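Local coordinates for dihydropyrimidinase (Brevibacillus agri, PDB 3SFW), which catalyses, as a zinc enzyme, the reversible hydrolytic ring opening of dihydropyrimidines such as dihydrouracil to N-carbamoyl-beta-amino acids, at residues A[68-72]-A[318-324]; A[283-288]-A[335-339]; A[134-138]-A[172-176]. All coordinates share one frame; numbering follows the deposited sequence.

Contact 1 of 3, residues A[68-72]-A[318-324]; sequences TVTSD and PFNFSGQ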
loop_
_atom_site.group_PDB
_atom_site.type_symbol
_atom_site.label_atom_id
_atom_site.label_comp_id
_atom_site.label_asym_id
_atom_site.label_seq_id
_atom_site.Cartn_x
_atom_site.Cartn_y
_atom_site.Cartn_z
ATOM N N THR A 68 -19.577 -1.075 37.912
ATOM C CA THR A 68 -18.870 -1.414 39.175
ATOM C C THR A 68 -17.604 -0.561 39.252
ATOM O O THR A 68 -17.590 0.544 38.682
ATOM C CB THR A 68 -18.671 -2.963 39.357
ATOM O OG1 THR A 68 -18.025 -3.249 40.608
ATOM C CG2 THR A 68 -17.920 -3.599 38.161
ATOM N N VAL A 69 -16.619 -0.974 40.034
ATOM C CA VAL A 69 -15.365 -0.176 40.174
ATOM C C VAL A 69 -14.197 -1.134 40.040
ATOM O O VAL A 69 -14.252 -2.218 40.592
ATOM C CB VAL A 69 -15.297 0.538 41.519
ATOM C CG1 VAL A 69 -13.960 1.300 41.702
ATOM C CG2 VAL A 69 -16.470 1.508 41.638
ATOM N N THR A 70 -13.110 -0.741 39.352
ATOM C CA THR A 70 -12.007 -1.704 39.193
ATOM C C THR A 70 -11.451 -2.108 40.546
ATOM O O THR A 70 -11.423 -1.303 41.518
ATOM C CB THR A 70 -10.872 -1.213 38.242
ATOM O OG1 THR A 70 -10.322 0.038 38.734
ATOM C CG2 THR A 70 -11.386 -1.018 36.881
ATOM N N SER A 71 -10.934 -3.340 40.624
ATOM C CA SER A 71 -10.718 -3.925 41.919
ATOM C C SER A 71 -9.396 -3.552 42.546
ATOM O O SER A 71 -9.225 -3.764 43.718
ATOM C CB SER A 71 -10.858 -5.457 41.886
ATOM O OG SER A 71 -9.829 -6.018 41.117
ATOM N N ASP A 72 -8.439 -3.017 41.768
ATOM C CA ASP A 72 -7.256 -2.409 42.387
ATOM C C ASP A 72 -7.501 -0.932 42.567
ATOM O O ASP A 72 -7.956 -0.277 41.635
ATOM C CB ASP A 72 -6.012 -2.560 41.475
ATOM C CG ASP A 72 -5.265 -3.875 41.706
ATOM O OD1 ASP A 72 -5.080 -4.296 42.868
ATOM O OD2 ASP A 72 -4.786 -4.429 40.700
ATOM N N PRO A 318 -8.847 -4.103 36.260
ATOM C CA PRO A 318 -9.195 -5.431 36.799
ATOM C C PRO A 318 -10.607 -5.495 37.412
ATOM O O PRO A 318 -11.055 -4.550 38.091
ATOM C CB PRO A 318 -8.122 -5.656 37.872
ATOM C CG PRO A 318 -7.886 -4.226 38.397
ATOM C CD PRO A 318 -7.848 -3.419 37.104
ATOM N N PHE A 319 -11.281 -6.620 37.182
ATOM C CA PHE A 319 -12.533 -6.930 37.887
ATOM C C PHE A 319 -12.450 -8.388 38.291
ATOM O O PHE A 319 -12.060 -9.245 37.475
ATOM C CB PHE A 319 -13.710 -6.751 36.932
ATOM C CG PHE A 319 -13.865 -5.346 36.411
ATOM C CD1 PHE A 319 -14.481 -4.365 37.196
ATOM C CD2 PHE A 319 -13.380 -4.995 35.140
ATOM C CE1 PHE A 319 -14.589 -3.037 36.738
ATOM C CE2 PHE A 319 -13.522 -3.658 34.642
ATOM C CZ PHE A 319 -14.175 -2.695 35.432
ATOM N N ASN A 320 -12.828 -8.688 39.525
ATOM C CA ASN A 320 -12.902 -10.073 39.946
ATOM C C ASN A 320 -13.819 -10.897 39.042
ATOM O O ASN A 320 -14.867 -10.442 38.583
ATOM C CB ASN A 320 -13.414 -10.155 41.390
ATOM C CG ASN A 320 -12.437 -9.608 42.361
ATOM O OD1 ASN A 320 -11.392 -10.201 42.591
ATOM N ND2 ASN A 320 -12.735 -8.420 42.911
ATOM N N PHE A 321 -13.446 -12.151 38.860
ATOM C CA PHE A 321 -14.280 -13.099 38.154
ATOM C C PHE A 321 -15.568 -13.322 38.950
ATOM O O PHE A 321 -16.667 -13.234 38.396
ATOM C CB PHE A 321 -13.550 -14.424 38.045
ATOM C CG PHE A 321 -14.315 -15.457 37.236
ATOM C CD1 PHE A 321 -14.811 -15.147 35.985
ATOM C CD2 PHE A 321 -14.545 -16.727 37.749
ATOM C CE1 PHE A 321 -15.495 -16.095 35.223
ATOM C CE2 PHE A 321 -15.212 -17.684 36.982
ATOM C CZ PHE A 321 -15.685 -17.365 35.729
ATOM N N SER A 322 -15.418 -13.568 40.244
ATOM C CA SER A 322 -16.595 -13.719 41.104
ATOM C C SER A 322 -17.230 -12.350 41.387
ATOM O O SER A 322 -16.535 -11.363 41.767
ATOM C CB SER A 322 -16.227 -14.423 42.414
ATOM O OG SER A 322 -17.315 -14.392 43.317
ATOM N N GLY A 323 -18.535 -12.267 41.186
ATOM C CA GLY A 323 -19.247 -11.048 41.510
ATOM C C GLY A 323 -19.213 -10.046 40.365
ATOM O O GLY A 323 -20.269 -9.691 39.809
ATOM N N GLN A 324 -18.004 -9.585 39.996
ATOM C CA GLN A 324 -17.915 -8.474 39.091
ATOM C C GLN A 324 -18.050 -8.942 37.652
ATOM O O GLN A 324 -18.933 -8.491 36.948
ATOM C CB GLN A 324 -16.593 -7.695 39.303
ATOM C CG GLN A 324 -16.603 -6.948 40.633
ATOM C CD GLN A 324 -15.366 -6.120 40.815
ATOM O OE1 GLN A 324 -14.257 -6.661 40.931
ATOM N NE2 GLN A 324 -15.533 -4.801 40.836
#

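Contact 2 of 3, residues A[283-288]-A[335-339]; sequences AKYVWS and IPNGG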
loop_
_atom_site.group_PDB
_atom_site.type_symbol
_atom_site.label_atom_id
_atom_site.label_comp_id
_atom_site.label_asym_id
_atom_site.label_seq_id
_atom_site.Cartn_x
_atom_site.Cartn_y
_atom_site.Cartn_z
ATOM N N ALA A 283 -15.243 -15.037 30.335
ATOM C CA ALA A 283 -15.476 -13.646 30.824
ATOM C C ALA A 283 -14.204 -13.059 31.442
ATOM O O ALA A 283 -14.027 -11.828 31.477
ATOM C CB ALA A 283 -16.606 -13.594 31.830
ATOM N N LYS A 284 -13.320 -13.924 31.918
ATOM C CA LYS A 284 -11.994 -13.469 32.404
ATOM C C LYS A 284 -11.196 -12.702 31.334
ATOM O O LYS A 284 -10.304 -11.898 31.680
ATOM C CB LYS A 284 -11.178 -14.662 32.841
ATOM C CG LYS A 284 -11.685 -15.298 34.147
ATOM C CD LYS A 284 -10.844 -16.540 34.499
ATOM C CE LYS A 284 -11.159 -17.032 35.901
ATOM N NZ LYS A 284 -10.400 -18.302 36.252
ATOM N N TYR A 285 -11.483 -12.992 30.063
ATOM C CA TYR A 285 -10.692 -12.434 28.946
ATOM C C TYR A 285 -11.448 -11.365 28.185
ATOM O O TYR A 285 -11.045 -10.990 27.074
ATOM C CB TYR A 285 -10.271 -13.568 27.967
ATOM C CG TYR A 285 -9.382 -14.560 28.659
ATOM C CD1 TYR A 285 -8.003 -14.342 28.723
ATOM C CD2 TYR A 285 -9.931 -15.639 29.398
ATOM C CE1 TYR A 285 -7.169 -15.191 29.459
ATOM C CE2 TYR A 285 -9.094 -16.517 30.111
ATOM C CZ TYR A 285 -7.706 -16.267 30.141
ATOM O OH TYR A 285 -6.838 -17.068 30.875
ATOM N N VAL A 286 -12.546 -10.880 28.771
ATOM C CA VAL A 286 -13.361 -9.842 28.113
ATOM C C VAL A 286 -12.784 -8.439 28.459
ATOM O O VAL A 286 -12.671 -8.087 29.609
ATOM C CB VAL A 286 -14.847 -9.932 28.592
ATOM C CG1 VAL A 286 -15.624 -8.620 28.243
ATOM C CG2 VAL A 286 -15.501 -11.150 27.923
ATOM N N TRP A 287 -12.247 -7.797 27.433
ATOM C CA TRP A 287 -11.689 -6.418 27.484
ATOM C C TRP A 287 -11.692 -5.969 26.041
ATOM O O TRP A 287 -11.972 -6.781 25.139
ATOM C CB TRP A 287 -10.249 -6.394 28.039
ATOM C CG TRP A 287 -9.337 -7.462 27.470
ATOM C CD1 TRP A 287 -8.860 -7.539 26.198
ATOM C CD2 TRP A 287 -8.716 -8.534 28.213
ATOM N NE1 TRP A 287 -7.975 -8.627 26.091
ATOM C CE2 TRP A 287 -7.887 -9.244 27.316
ATOM C CE3 TRP A 287 -8.836 -8.992 29.553
ATOM C CZ2 TRP A 287 -7.167 -10.397 27.711
ATOM C CZ3 TRP A 287 -8.069 -10.071 29.965
ATOM C CH2 TRP A 287 -7.209 -10.740 29.059
ATOM N N SER A 288 -11.482 -4.667 25.801
ATOM C CA SER A 288 -11.710 -4.131 24.445
ATOM C C SER A 288 -10.507 -3.293 24.063
ATOM O O SER A 288 -9.943 -2.669 24.928
ATOM C CB SER A 288 -12.946 -3.230 24.428
ATOM O OG SER A 288 -14.107 -3.992 24.781
ATOM N N ILE A 335 -20.693 -7.624 30.996
ATOM C CA ILE A 335 -19.448 -8.072 31.663
ATOM C C ILE A 335 -18.541 -6.814 31.710
ATOM O O ILE A 335 -18.342 -6.194 30.686
ATOM C CB ILE A 335 -18.671 -9.161 30.835
ATOM C CG1 ILE A 335 -19.518 -10.440 30.583
ATOM C CG2 ILE A 335 -17.409 -9.524 31.554
ATOM C CD1 ILE A 335 -18.867 -11.415 29.563
ATOM N N PRO A 336 -18.149 -6.372 32.925
ATOM C CA PRO A 336 -17.286 -5.194 32.979
ATOM C C PRO A 336 -15.994 -5.486 32.202
ATOM O O PRO A 336 -15.418 -6.569 32.325
ATOM C CB PRO A 336 -17.024 -5.004 34.480
ATOM C CG PRO A 336 -17.412 -6.370 35.141
ATOM C CD PRO A 336 -18.525 -6.863 34.274
ATOM N N ASN A 337 -15.647 -4.599 31.277
ATOM C CA ASN A 337 -14.530 -4.868 30.326
ATOM C C ASN A 337 -13.187 -4.489 30.973
ATOM O O ASN A 337 -13.034 -3.377 31.494
ATOM C CB ASN A 337 -14.650 -3.983 29.071
ATOM C CG ASN A 337 -15.747 -4.394 28.107
ATOM O OD1 ASN A 337 -15.757 -3.890 27.002
ATOM N ND2 ASN A 337 -16.717 -5.222 28.535
ATOM N N GLY A 338 -12.217 -5.387 30.939
ATOM C CA GLY A 338 -10.868 -5.080 31.471
ATOM C C GLY A 338 -10.160 -6.297 31.998
ATOM O O GLY A 338 -10.786 -7.227 32.539
ATOM N N GLY A 339 -8.833 -6.290 31.903
ATOM C CA GLY A 339 -8.032 -7.404 32.471
ATOM C C GLY A 339 -7.017 -6.995 33.530
ATOM O O GLY A 339 -6.689 -5.796 33.643
#

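Contact 3 of 3, residues A[134-138]-A[172-176]; sequences LEELE and RAKEL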
loop_
_atom_site.group_PDB
_atom_site.type_symbol
_atom_site.label_atom_id
_atom_site.label_comp_id
_atom_site.label_asym_id
_atom_site.label_seq_id
_atom_site.Cartn_x
_atom_site.Cartn_y
_atom_site.Cartn_z
ATOM N N LEU A 134 -12.423 23.825 25.966
ATOM C CA LEU A 134 -11.239 24.197 25.213
ATOM C C LEU A 134 -10.446 25.267 25.980
ATOM O O LEU A 134 -9.210 25.227 26.057
ATOM C CB LEU A 134 -11.634 24.689 23.826
ATOM C CG LEU A 134 -12.215 23.586 22.909
ATOM C CD1 LEU A 134 -12.488 24.237 21.562
ATOM C CD2 LEU A 134 -11.227 22.412 22.720
ATOM N N GLU A 135 -11.167 26.191 26.613
ATOM C CA GLU A 135 -10.499 27.242 27.399
ATOM C C GLU A 135 -9.813 26.650 28.616
ATOM O O GLU A 135 -8.662 26.991 28.934
ATOM C CB GLU A 135 -11.495 28.350 27.833
ATOM C CG GLU A 135 -12.207 29.026 26.649
ATOM C CD GLU A 135 -12.144 30.572 26.665
ATOM O OE1 GLU A 135 -12.456 31.190 25.605
ATOM O OE2 GLU A 135 -11.830 31.168 27.737
ATOM N N GLU A 136 -10.487 25.704 29.253
ATOM C CA GLU A 136 -9.988 25.063 30.452
ATOM C C GLU A 136 -8.702 24.288 30.218
ATOM O O GLU A 136 -7.883 24.137 31.134
ATOM C CB GLU A 136 -11.055 24.107 30.998
ATOM C CG GLU A 136 -10.980 23.950 32.428
ATOM C CD GLU A 136 -12.099 23.138 33.067
ATOM O OE1 GLU A 136 -13.096 22.702 32.448
ATOM O OE2 GLU A 136 -11.884 22.871 34.232
ATOM N N LEU A 137 -8.535 23.766 29.002
ATOM C CA LEU A 137 -7.360 22.916 28.707
ATOM C C LEU A 137 -6.042 23.664 28.857
ATOM O O LEU A 137 -5.001 23.060 29.084
ATOM C CB LEU A 137 -7.483 22.297 27.302
ATOM C CG LEU A 137 -8.473 21.123 27.239
ATOM C CD1 LEU A 137 -8.675 20.718 25.789
ATOM C CD2 LEU A 137 -7.896 19.950 28.085
ATOM N N GLU A 138 -6.067 24.998 28.732
ATOM C CA GLU A 138 -4.803 25.734 28.862
ATOM C C GLU A 138 -4.110 25.550 30.206
ATOM O O GLU A 138 -2.936 25.135 30.276
ATOM C CB GLU A 138 -4.967 27.230 28.516
ATOM C CG GLU A 138 -3.619 27.940 28.494
ATOM C CD GLU A 138 -3.751 29.393 28.073
ATOM O OE1 GLU A 138 -4.659 30.085 28.592
ATOM O OE2 GLU A 138 -3.006 29.805 27.169
ATOM N N ARG A 172 -6.735 21.899 19.278
ATOM C CA ARG A 172 -6.376 22.555 20.539
ATOM C C ARG A 172 -5.106 21.951 21.117
ATOM O O ARG A 172 -4.277 22.658 21.688
ATOM C CB ARG A 172 -7.539 22.424 21.513
ATOM C CG ARG A 172 -7.270 23.145 22.863
ATOM C CD ARG A 172 -6.989 24.661 22.642
ATOM N NE ARG A 172 -7.222 25.428 23.883
ATOM C CZ ARG A 172 -6.605 26.575 24.217
ATOM N NH1 ARG A 172 -6.869 27.135 25.400
ATOM N NH2 ARG A 172 -5.722 27.155 23.403
ATOM N N ALA A 173 -4.997 20.624 21.081
ATOM C CA ALA A 173 -3.781 19.953 21.544
ATOM C C ALA A 173 -2.531 20.413 20.792
ATOM O O ALA A 173 -1.465 20.549 21.400
ATOM C CB ALA A 173 -3.939 18.387 21.446
ATOM N N LYS A 174 -2.627 20.574 19.477
ATOM C CA LYS A 174 -1.479 21.078 18.738
ATOM C C LYS A 174 -1.098 22.471 19.245
ATOM O O LYS A 174 0.084 22.766 19.435
ATOM C CB LYS A 174 -1.745 21.149 17.246
ATOM C CG LYS A 174 -0.447 21.583 16.518
ATOM C CD LYS A 174 -0.707 22.324 15.243
ATOM C CE LYS A 174 0.643 22.744 14.556
ATOM N NZ LYS A 174 1.648 21.624 14.533
ATOM N N GLU A 175 -2.107 23.299 19.504
ATOM C CA GLU A 175 -1.827 24.674 19.983
ATOM C C GLU A 175 -1.089 24.625 21.333
ATOM O O GLU A 175 -0.254 25.485 21.599
ATOM C CB GLU A 175 -3.134 25.445 20.219
ATOM C CG GLU A 175 -3.942 25.806 18.997
ATOM C CD GLU A 175 -5.262 26.509 19.365
ATOM O OE1 GLU A 175 -6.157 26.579 18.485
ATOM O OE2 GLU A 175 -5.437 26.917 20.547
ATOM N N LEU A 176 -1.469 23.686 22.210
ATOM C CA LEU A 176 -1.028 23.703 23.608
ATOM C C LEU A 176 0.152 22.791 23.858
ATOM O O LEU A 176 0.833 22.926 24.888
ATOM C CB LEU A 176 -2.174 23.280 24.558
ATOM C CG LEU A 176 -3.376 24.261 24.598
ATOM C CD1 LEU A 176 -4.488 23.606 25.445
ATOM C CD2 LEU A 176 -2.964 25.588 25.243
HETATM O O HOH W 1 -4.226 29.270 24.530
HETATM O O HOH W 2 -6.937 29.814 26.263
#

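Contact 1 of 3, residues A[68-72]-A[318-324]
Pro318 meets the 68-72 segment through both its carbonyl and its ring. Ser71 N donates to Pro318 O at 2.8 Å, coming in from above the carbonyl plane, and Thr70 CA approaches the same oxygen at 3.2 Å in a CA-H...O contact. The Pro318 ring packs against Ser71 and Asp72, Pro318 CG lying 3.6 Å from Asp72 N. The polar ends here have other partners: Ser71 OG bonds Asn412 O, while the Asp72 carboxylate is shared among Thr76, Asn412 and His316. Phe319 follows, its ring set obliquely against the chain from Thr68 to Thr70. Thr68 CG2 touches Phe319 CD1 at 3.7 Å, and Thr70 CG2 reaches Phe319 CZ at 3.6 Å; the Thr70 hydroxyl is engaged with His60 O and Met63 N. Asn320 ND2 rests on Ser71 CB, and Asn320 N bonds Gln324 OE1 at 2.9 Å. Gln324 then reaches back across. Gln324 NE2 donates to Thr68 OG1 at 2.9 Å almost in line (166°), within its own amide plane, and to Val69 O, also at 2.9 Å but more bent (138°). Thr68 presents that hydroxyl because OG1 stands anti to the backbone N (chi1 -178°), which turns its methyl to the Phe319 ring. With two acceptors before NE2 and a peptide N-H donating to OE1, the Gln324 amide is likely to be held in one orientation, tying strand 68-69 to the segment that follows the zinc ligand Asp315.

Contact 2 of 3, residues A[283-288]-A[335-339]
Ser288 OG donates to Asn337 OD1 at 2.8 Å, the shortest polar link between 283-288 and 335-339, with the hydroxyl standing 40° above the plane of the amide carbonyl. Ser288 OG lies beside its own backbone N and anti to its carbonyl carbon (chi1 -62°), which brings it to that oxygen. The other end of the same amide folds back on its own segment, where ND2 makes a weak bond to Ile335 O, and Val286 CG1 packs against Asn337 ND2 at 3.6 Å. Asn337 is thus held from both ends of its amide. The backbones are joined by one bond of near-ideal form: Gly338 N points at Val286 O over 3.0 Å, nearly straight (175°) and on a lone pair in the carbonyl plane. Beside this bond the side chains are apolar. Val286 and Ile335 cross at about a right angle, and Ile335 CD1 touches both Val286 CG2, at 3.8 Å, and Ala283 CB. Trp287 CE3 comes within 3.4 Å of Gly339 CA, while the Gly338 carbonyl lies at the edge of the indole, near its plane. A side chain on Gly339 would run into Trp287 CZ3. Tyr285 O sits over the centre of one indole face. Outside partners brace both segments: Lys325 NZ bonds Pro336 O and Gly338 O, and His208 NE2 bonds Trp287 O. The two loops follow the parallel strands 258-263 and 311-312, and the side chain of Ser288 lies about 6 Å from a zinc ion, consistent with loops packed at the metal-bearing end of an amidohydrolase TIM barrel.

Contact 3 of 3, residues A[134-138]-A[172-176]
Helix segments 134-138 and 172-176 run nearly parallel, 24° apart with axes 10.6 Å from each other at closest approach, so that Leu134 pairs with Arg172 and Glu138 with Leu176. Arg172 dominates the interface. Its NE and NH1 grip Leu134 O side-on, at 3.0 Å from NE and 3.1 Å from NH1, both reaching the oxygen from the same face of its carbonyl plane while it lies close to the guanidinium plane. A bend at chi2 (58°) turns the guanidinium into the space beside Leu134 O, with Leu134 CD2 packing on Arg172 CB at 3.9 Å. The remaining nitrogen, Arg172 NH2, makes a salt bridge to Glu175 OE2 of its own helix at 2.9 Å. The Glu138 carboxylate reaches the guanidinium through two waters, one linking OE2 to Arg172 NH2, the other OE1 to Arg172 NH1, the OE1 bond being weak; Glu138 CB itself lies 3.7 Å from Arg172 NH1. Leu176 CD1 covers one guanidinium face near its rim and touches Leu137 CB at 3.8 Å. With an alanine here in place of Arg172, Leu134 O would probably lose both guanidinium donors and Glu175 its salt-bridge mate. Around this surface contact, helix 131-142 also bonds, through Glu136, to Leu101 and His102 at the start of helix 101-112. Leu137 packs on Leu149, the residue before the carboxylated Lys150 in sequence, and helix 163-176 leads into strand 180-182.

Contacts 1 and 2 are neighbours, their centres 10 Å apart, and interlock along the chain, since 283-288 precedes 318-324 and 335-339 follows it. They touch directly: Phe319 packs on Pro336 and on Asn337 O, and Phe321 lies on Lys284 in a cation-pi contact. Together they join the 68-72 segment, which lies beyond strand 49-59 and includes strand 68-69, to loops beyond strands 258-263 and 311-312, near the zinc ions. Contact 3 lies about 35 Å from contact 1 and 33 Å from contact 2, between centres, within the loop that contact 1 closes and ahead of contact 2 in sequence. Contacts 1 and 2 thus hold together the zinc-bearing side, while contact 3 joins two surface helices well away from it.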